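Local coordinates for GH127 beta-L-arabinofuranoside (Geobacillus stearothermophilus, PDB 4QK0), which probably hydrolyses terminal beta-L-arabinofuranosyl residues from arabinose-containing sugars, as a family 127 glycoside hydrolase, at residues R59-E64 / Y123-P128; A112-G117 / G129-N134; A41-I46 / H53-F58. One frame throughout, in Å; residues are numbered along the deposited sequence. Where two conformers were deposited one is given.

Contact 1: R59-E64 / Y123-P128; sequences RIAAGE and YTIKEP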
# COMPACT_ATOMS: atom_id res chain seq x y z
N ARG A 59 -9.72 6.56 -41.13
CA ARG A 59 -10.13 7.45 -42.19
C ARG A 59 -9.00 8.32 -42.66
O ARG A 59 -8.77 8.45 -43.87
CB ARG A 59 -11.26 8.35 -41.72
CG ARG A 59 -12.58 7.67 -41.78
CD ARG A 59 -13.70 8.66 -42.00
NE ARG A 59 -14.89 7.94 -41.67
CZ ARG A 59 -15.41 7.86 -40.45
NH1 ARG A 59 -14.88 8.53 -39.43
NH2 ARG A 59 -16.48 7.11 -40.28
N ILE A 60 -8.34 8.99 -41.71
CA ILE A 60 -7.26 9.88 -42.08
C ILE A 60 -6.21 9.07 -42.81
O ILE A 60 -5.70 9.45 -43.86
CB ILE A 60 -6.69 10.59 -40.85
CG1 ILE A 60 -7.79 11.49 -40.23
CG2 ILE A 60 -5.47 11.40 -41.22
CD1 ILE A 60 -7.46 12.02 -38.84
N ALA A 61 -5.90 7.91 -42.26
CA ALA A 61 -4.84 7.10 -42.84
C ALA A 61 -5.20 6.62 -44.24
O ALA A 61 -4.33 6.38 -45.03
CB ALA A 61 -4.53 5.90 -41.93
N ALA A 62 -6.49 6.43 -44.52
CA ALA A 62 -6.92 5.98 -45.84
C ALA A 62 -7.02 7.15 -46.79
O ALA A 62 -7.37 6.98 -47.93
CB ALA A 62 -8.26 5.31 -45.75
N GLY A 63 -6.69 8.34 -46.31
CA GLY A 63 -6.81 9.55 -47.13
C GLY A 63 -8.24 10.00 -47.38
O GLY A 63 -8.51 10.63 -48.38
N GLU A 64 -9.15 9.67 -46.47
CA GLU A 64 -10.55 10.01 -46.62
C GLU A 64 -10.98 11.05 -45.61
O GLU A 64 -12.12 11.40 -45.53
CB GLU A 64 -11.40 8.75 -46.46
CG GLU A 64 -11.23 7.84 -47.66
CD GLU A 64 -11.70 6.42 -47.44
OE1 GLU A 64 -12.60 6.20 -46.58
OE2 GLU A 64 -11.15 5.51 -48.12
N TYR A 123 1.78 5.35 -37.06
CA TYR A 123 2.97 5.46 -37.95
C TYR A 123 2.66 5.75 -39.42
O TYR A 123 3.54 5.77 -40.23
CB TYR A 123 3.80 4.20 -37.85
CG TYR A 123 4.59 4.15 -36.58
CD1 TYR A 123 5.66 5.01 -36.38
CD2 TYR A 123 4.24 3.28 -35.56
CE1 TYR A 123 6.40 4.95 -35.21
CE2 TYR A 123 4.96 3.21 -34.41
CZ TYR A 123 6.01 4.06 -34.23
OH TYR A 123 6.73 3.95 -33.07
N THR A 124 1.41 5.88 -39.76
CA THR A 124 1.03 6.38 -41.08
C THR A 124 0.75 7.87 -41.03
O THR A 124 1.19 8.57 -41.89
CB THR A 124 -0.21 5.68 -41.62
OG1 THR A 124 0.07 4.26 -41.74
CG2 THR A 124 -0.59 6.26 -42.97
N ILE A 125 0.13 8.36 -39.96
CA ILE A 125 -0.25 9.76 -39.86
C ILE A 125 0.70 10.60 -39.03
O ILE A 125 1.21 11.62 -39.47
CB ILE A 125 -1.58 9.87 -39.15
CG1 ILE A 125 -2.67 9.25 -39.98
CG2 ILE A 125 -1.87 11.32 -38.82
CD1 ILE A 125 -3.87 8.93 -39.14
N LYS A 126 0.98 10.15 -37.82
CA LYS A 126 1.76 10.96 -36.90
C LYS A 126 3.28 10.86 -37.03
O LYS A 126 3.93 11.88 -36.88
CB LYS A 126 1.41 10.64 -35.47
CG LYS A 126 2.09 11.59 -34.49
CD LYS A 126 1.22 11.79 -33.28
CE LYS A 126 1.96 12.56 -32.21
NZ LYS A 126 1.11 12.49 -31.00
N GLU A 127 3.83 9.67 -37.24
CA GLU A 127 5.27 9.53 -37.40
C GLU A 127 5.56 8.70 -38.59
O GLU A 127 6.18 7.66 -38.47
CB GLU A 127 5.89 8.89 -36.17
CG GLU A 127 5.50 9.60 -34.91
CD GLU A 127 6.56 10.55 -34.42
OE1 GLU A 127 6.17 11.72 -34.22
OE2 GLU A 127 7.77 10.20 -34.31
N PRO A 128 5.09 9.15 -39.77
CA PRO A 128 5.44 8.46 -41.00
C PRO A 128 6.91 8.15 -41.04
O PRO A 128 7.74 8.96 -40.59
CB PRO A 128 5.12 9.49 -42.11
CG PRO A 128 4.25 10.52 -41.47
CD PRO A 128 4.48 10.47 -40.00
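I125 reaches from the short helix 122-126 onto I60 and A61, at the end of helix 54-61. The contact is purely apolar, with no hydrogen bond between the two segments. CB of I125 starts toward the other helix. CG1 stands anti to its own carbonyl carbon (chi1 -66°), which sends this longer branch across to the partner. I125 CG1 meets I60 CG2 at 3.7 Å. The tip goes deeper. I125 CD1 lies 3.6 Å from I60 CG2 and 3.7 Å from I60 CB, and also 3.9 Å from A61 N. The two isoleucine side chains cross at about a right angle, and the tip of I125 lies across the branch point of I60. With an alanine here the crossing CG1-CD1 branch is gone, and I60 and A61 would probably be left with a gap between the helices. Beside this pair, T124 CG2 touches A61 CB at 4.1 Å. T124 OG1 is hydrogen-bonded to N120 O and to Q114 NE2. A61 also packs on A112 of helix 96-112. Just past the contact, helix 54-61 ends in a Schellman motif. G63 has positive phi; G63 N bonds to I60 O and E64 N to R59 O, both at 2.9 Å. This is surface packing between the last turn of helix 54-61 and helix 122-126, which has a wider pi-type turn at 123-126, in the mainly helical GH127 catalytic domain of the six-hairpin clan.

Contact 2: A112-G117 / G129-N134; sequences AQQPDG and GKRWMN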
# COMPACT_ATOMS: atom_id res chain seq x y z
N ALA A 112 -6.81 1.78 -45.57
CA ALA A 112 -5.71 2.42 -44.78
C ALA A 112 -4.43 1.63 -44.90
O ALA A 112 -3.35 2.11 -44.55
CB ALA A 112 -6.11 2.51 -43.32
N GLN A 113 -4.52 0.37 -45.32
CA GLN A 113 -3.32 -0.49 -45.38
C GLN A 113 -2.30 -0.02 -46.46
O GLN A 113 -2.68 0.30 -47.59
CB GLN A 113 -3.71 -1.94 -45.69
CG GLN A 113 -2.54 -2.91 -45.62
CD GLN A 113 -2.99 -4.35 -45.72
OE1 GLN A 113 -3.94 -4.61 -46.40
NE2 GLN A 113 -2.36 -5.26 -44.97
N GLN A 114 -1.03 0.06 -46.08
CA GLN A 114 0.03 0.46 -47.00
C GLN A 114 0.23 -0.64 -48.06
O GLN A 114 -0.15 -1.77 -47.85
CB GLN A 114 1.32 0.76 -46.22
CG GLN A 114 1.23 2.07 -45.41
CD GLN A 114 2.50 2.40 -44.64
OE1 GLN A 114 3.57 1.87 -44.94
NE2 GLN A 114 2.39 3.27 -43.61
N PRO A 115 0.82 -0.30 -49.19
CA PRO A 115 1.06 -1.29 -50.23
C PRO A 115 1.90 -2.49 -49.77
O PRO A 115 1.78 -3.56 -50.33
CB PRO A 115 1.85 -0.51 -51.30
CG PRO A 115 1.59 0.93 -51.02
CD PRO A 115 1.33 1.04 -49.55
N ASP A 116 2.80 -2.31 -48.81
CA ASP A 116 3.63 -3.44 -48.40
C ASP A 116 2.95 -4.32 -47.35
O ASP A 116 3.50 -5.32 -46.98
CB ASP A 116 5.02 -2.99 -47.91
CG ASP A 116 4.96 -2.08 -46.68
OD1 ASP A 116 3.88 -1.97 -46.08
OD2 ASP A 116 6.01 -1.50 -46.34
N GLY A 117 1.72 -3.98 -46.95
CA GLY A 117 1.00 -4.75 -45.94
C GLY A 117 0.90 -4.12 -44.53
O GLY A 117 -0.02 -4.43 -43.79
N GLY A 129 7.24 6.99 -41.57
CA GLY A 129 8.64 6.57 -41.71
C GLY A 129 9.35 6.11 -40.44
O GLY A 129 10.43 5.54 -40.52
N LYS A 130 8.74 6.28 -39.27
CA LYS A 130 9.40 5.92 -37.99
C LYS A 130 9.00 4.53 -37.47
O LYS A 130 9.32 4.18 -36.33
CB LYS A 130 9.08 6.97 -36.92
CG LYS A 130 10.05 8.13 -36.84
CD LYS A 130 10.76 8.41 -38.15
CE LYS A 130 11.62 9.66 -38.10
NZ LYS A 130 10.81 10.89 -38.30
N ARG A 131 8.37 3.72 -38.33
CA ARG A 131 7.92 2.41 -37.96
C ARG A 131 9.04 1.48 -37.50
O ARG A 131 10.21 1.61 -37.87
CB ARG A 131 7.07 1.77 -39.03
CG ARG A 131 7.78 1.43 -40.34
CD ARG A 131 6.76 1.02 -41.39
NE ARG A 131 7.43 0.71 -42.64
CZ ARG A 131 6.86 0.20 -43.75
NH1 ARG A 131 5.58 -0.10 -43.81
NH2 ARG A 131 7.63 -0.05 -44.81
N TRP A 132 8.66 0.61 -36.59
CA TRP A 132 9.58 -0.38 -36.05
C TRP A 132 10.78 0.16 -35.28
O TRP A 132 11.76 -0.54 -35.13
CB TRP A 132 10.10 -1.28 -37.18
CG TRP A 132 9.07 -1.89 -38.15
CD1 TRP A 132 9.18 -1.92 -39.51
CD2 TRP A 132 7.87 -2.59 -37.82
NE1 TRP A 132 8.09 -2.61 -40.06
CE2 TRP A 132 7.29 -3.04 -39.04
CE3 TRP A 132 7.22 -2.90 -36.62
CZ2 TRP A 132 6.10 -3.78 -39.07
CZ3 TRP A 132 6.02 -3.62 -36.65
CH2 TRP A 132 5.46 -4.04 -37.88
N MSE A 133 10.73 1.37 -34.78
CA MSE A 133 11.86 1.92 -34.02
C MSE A 133 11.63 1.90 -32.51
O MSE A 133 12.54 2.16 -31.74
CB MSE A 133 12.18 3.35 -34.50
CG MSE A 133 12.63 3.41 -35.97
SE MSE A 133 14.33 2.48 -36.36
CE MSE A 133 13.83 0.99 -37.53
N ASN A 134 10.41 1.60 -32.07
CA ASN A 134 10.10 1.48 -30.65
C ASN A 134 9.06 0.40 -30.37
O ASN A 134 7.90 0.65 -30.02
CB ASN A 134 9.66 2.82 -30.03
CG ASN A 134 9.68 2.76 -28.50
OD1 ASN A 134 9.71 1.68 -27.89
ND2 ASN A 134 9.69 3.92 -27.88
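R131 and D116 form a salt bridge between two loops of the GH127 catalytic domain. Each loop carries a beta turn. The first is type I, from Q114 to G117, and the second is type II, from K130 to M133. Helix 122-126 lies between them in sequence.

The ionic part is an end-on grip in which both terminal nitrogens of R131 hold one carboxylate oxygen. R131 NH2 donates to D116 OD2 at 2.7 Å, nearly along the C-O axis. R131 NH1 donates to the same D116 OD2 at 2.9 Å, on its syn lone pair. The carboxylate and guanidinium planes are only 17° apart, so the two groups lie nearly flat with each other. A further bond from NH1 to D116 OD1 is weak. OD1 has another partner in Y118 N, which helps fix the rotation of the carboxylate. The R131 chain runs extended from CG to NE, which carries the guanidinium across to the acid. Y118 also makes a cation-pi contact with R131.

The polar contact with Q114 is different. Its chain is extended beyond CG and slides past R131 in the opposite direction. OE1 comes near NH1, but the angle is too poor for a hydrogen bond. The other end of this amide is held by T124, whose OG1 bonds to Q114 NE2.

Within the loops, CB of R131 sits over one face of the W132 ring, toward its rim. The first loop is closed by two bonds to G117. G117 N bonds to Q114 O at 3.0 Å, closing the turn. G117 O accepts from Q113 NE2 at 2.7 Å, with an N-H...O angle of 167°.

Contact 3: A41-I46 / H53-F58; sequences ALNDRI and HAIENF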
# COMPACT_ATOMS: atom_id res chain seq x y z
N ALA A 41 -18.78 5.15 -28.99
CA ALA A 41 -17.56 5.75 -28.46
C ALA A 41 -16.46 5.77 -29.50
O ALA A 41 -15.73 6.79 -29.64
CB ALA A 41 -17.10 5.01 -27.22
N LEU A 42 -16.31 4.64 -30.23
CA LEU A 42 -15.25 4.55 -31.21
C LEU A 42 -15.45 5.59 -32.31
O LEU A 42 -14.50 6.00 -32.99
CB LEU A 42 -15.18 3.15 -31.81
CG LEU A 42 -14.77 2.02 -30.86
CD1 LEU A 42 -15.09 0.68 -31.48
CD2 LEU A 42 -13.29 2.10 -30.47
N ASN A 43 -16.70 6.02 -32.51
CA ASN A 43 -17.01 7.06 -33.53
C ASN A 43 -17.23 8.46 -32.98
O ASN A 43 -17.76 9.32 -33.68
CB ASN A 43 -18.23 6.66 -34.32
CG ASN A 43 -17.97 5.51 -35.25
OD1 ASN A 43 -17.43 5.71 -36.30
ND2 ASN A 43 -18.36 4.31 -34.86
N ASP A 44 -16.85 8.66 -31.72
CA ASP A 44 -16.94 9.96 -31.05
C ASP A 44 -18.34 10.57 -31.01
O ASP A 44 -18.49 11.76 -31.13
CB ASP A 44 -15.96 10.94 -31.70
CG ASP A 44 -14.53 10.45 -31.64
OD1 ASP A 44 -14.11 10.01 -30.57
OD2 ASP A 44 -13.82 10.52 -32.66
N ARG A 45 -19.35 9.74 -30.85
CA ARG A 45 -20.73 10.22 -30.82
C ARG A 45 -21.33 10.20 -29.42
O ARG A 45 -22.54 10.15 -29.26
CB ARG A 45 -21.59 9.36 -31.75
CG ARG A 45 -21.21 9.52 -33.21
CD ARG A 45 -22.33 8.98 -34.10
NE ARG A 45 -22.47 7.52 -34.04
CZ ARG A 45 -21.95 6.64 -34.90
NH1 ARG A 45 -21.20 7.03 -35.92
NH2 ARG A 45 -22.16 5.35 -34.74
N ILE A 46 -20.48 10.23 -28.40
CA ILE A 46 -20.95 10.24 -27.01
C ILE A 46 -20.50 11.56 -26.39
O ILE A 46 -19.34 11.71 -26.04
CB ILE A 46 -20.37 9.07 -26.22
CG1 ILE A 46 -20.99 7.78 -26.73
CG2 ILE A 46 -20.66 9.23 -24.72
CD1 ILE A 46 -20.32 6.54 -26.20
N HIS A 53 -11.48 8.93 -31.37
CA HIS A 53 -10.92 9.06 -32.72
C HIS A 53 -10.44 7.71 -33.32
O HIS A 53 -9.64 7.70 -34.27
CB HIS A 53 -9.75 10.07 -32.74
CG HIS A 53 -10.17 11.50 -32.93
ND1 HIS A 53 -10.08 12.15 -34.14
CD2 HIS A 53 -10.65 12.41 -32.05
CE1 HIS A 53 -10.52 13.38 -34.01
NE2 HIS A 53 -10.87 13.57 -32.75
N ALA A 54 -10.90 6.60 -32.82
CA ALA A 54 -10.27 5.34 -33.22
C ALA A 54 -10.57 5.04 -34.70
O ALA A 54 -9.69 4.57 -35.43
CB ALA A 54 -10.72 4.17 -32.33
N ILE A 55 -11.80 5.31 -35.12
CA ILE A 55 -12.22 5.08 -36.51
C ILE A 55 -11.66 6.21 -37.38
O ILE A 55 -11.13 5.97 -38.47
CB ILE A 55 -13.73 5.02 -36.62
CG1 ILE A 55 -14.32 3.86 -35.81
CG2 ILE A 55 -14.18 4.92 -38.08
CD1 ILE A 55 -13.94 2.49 -36.30
N GLU A 56 -11.75 7.42 -36.86
CA GLU A 56 -11.28 8.59 -37.55
C GLU A 56 -9.82 8.43 -37.95
O GLU A 56 -9.41 8.79 -39.06
CB GLU A 56 -11.52 9.85 -36.68
CG GLU A 56 -11.29 11.18 -37.37
CD GLU A 56 -12.11 11.34 -38.64
OE1 GLU A 56 -13.10 10.59 -38.87
OE2 GLU A 56 -11.73 12.23 -39.44
N ASN A 57 -8.99 7.92 -37.05
CA ASN A 57 -7.58 7.71 -37.38
C ASN A 57 -7.43 6.85 -38.68
O ASN A 57 -6.52 7.05 -39.42
CB ASN A 57 -6.83 7.04 -36.24
CG ASN A 57 -6.58 7.97 -35.03
OD1 ASN A 57 -6.53 9.18 -35.15
ND2 ASN A 57 -6.36 7.35 -33.88
N PHE A 58 -8.28 5.85 -38.88
CA PHE A 58 -8.19 5.00 -40.08
C PHE A 58 -8.69 5.74 -41.31
O PHE A 58 -8.13 5.60 -42.39
CB PHE A 58 -9.00 3.71 -39.95
CG PHE A 58 -8.35 2.70 -39.06
CD1 PHE A 58 -7.27 1.95 -39.51
CD2 PHE A 58 -8.83 2.48 -37.78
CE1 PHE A 58 -6.66 1.03 -38.68
CE2 PHE A 58 -8.24 1.55 -36.96
CZ PHE A 58 -7.15 0.84 -37.39
O HOH W 1 -13.61 7.97 -34.51
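D44 meets H53, and L42 meets A54 and I55, where the end of helix 22-42 comes against helix 54-61. Helix 22-42 ends in a Schellman motif in which D44, with positive phi, is the C-prime residue. The contact closes the short connection between two successive helices of the catalytic domain.

A41 supplies part of the motif, since its O accepts from D44 N. The wider bond runs from R45 N to E40 O. L42 comes next and packs with apolar atoms. L42 CD2 meets A54 CB at 3.8 Å, and L42 CB lies 4.2 Å from I55 CG1. W82 and V79 of helix 76-92 also pack on L42 and A54 respectively. The carbonyl O of L42 takes a hydrogen bond from a water at 2.6 Å. The same water accepts from E56 N, so it links L42, at the end of helix 22-42, to E56 of helix 54-61.

N43 starts away from the other segment, but its amide swings back. N43 OD1 lies 3.7 Å from I55 CG1, and the two side chains cross obliquely. The ND2 end is bonded to W39 O of its own helix, which would limit turning of the amide.

D44 makes the polar link. Its CG stands anti to the carbonyl carbon (chi1 -58°), and the carboxylate faces the backbone of H53. D44 OD1 accepts from H53 N at 3.0 Å through its syn lone pair, with an N-H...O angle of 165°. It also accepts from S52 N, so two successive backbone N-H groups share this oxygen. OD2 has a weak bond to H53 N and one from the bridging water. D44 OD2 also lies over one face of the H53 imidazole toward the rim, 3.7 Å from H53 CD2.

How the contacts relate
From the N terminus, contact 3 closes first. It folds the short connection between helices 22-42 and 54-61 back on itself. Helix 54-61 then runs on into contact 1, which spans 58 residues, including helices 76-92 and 96-112, before meeting helix 122-126. Contact 2 opens inside that span, after helix 96-112, and closes beyond helix 122-126. Contacts 1 and 2 therefore cross, whereas contact 3 precedes both in series. Their centres are about 10 Å apart for contacts 1 and 2, and about 14 Å for contacts 1 and 3. Together they tie three helices and two loops at one side of the catalytic domain.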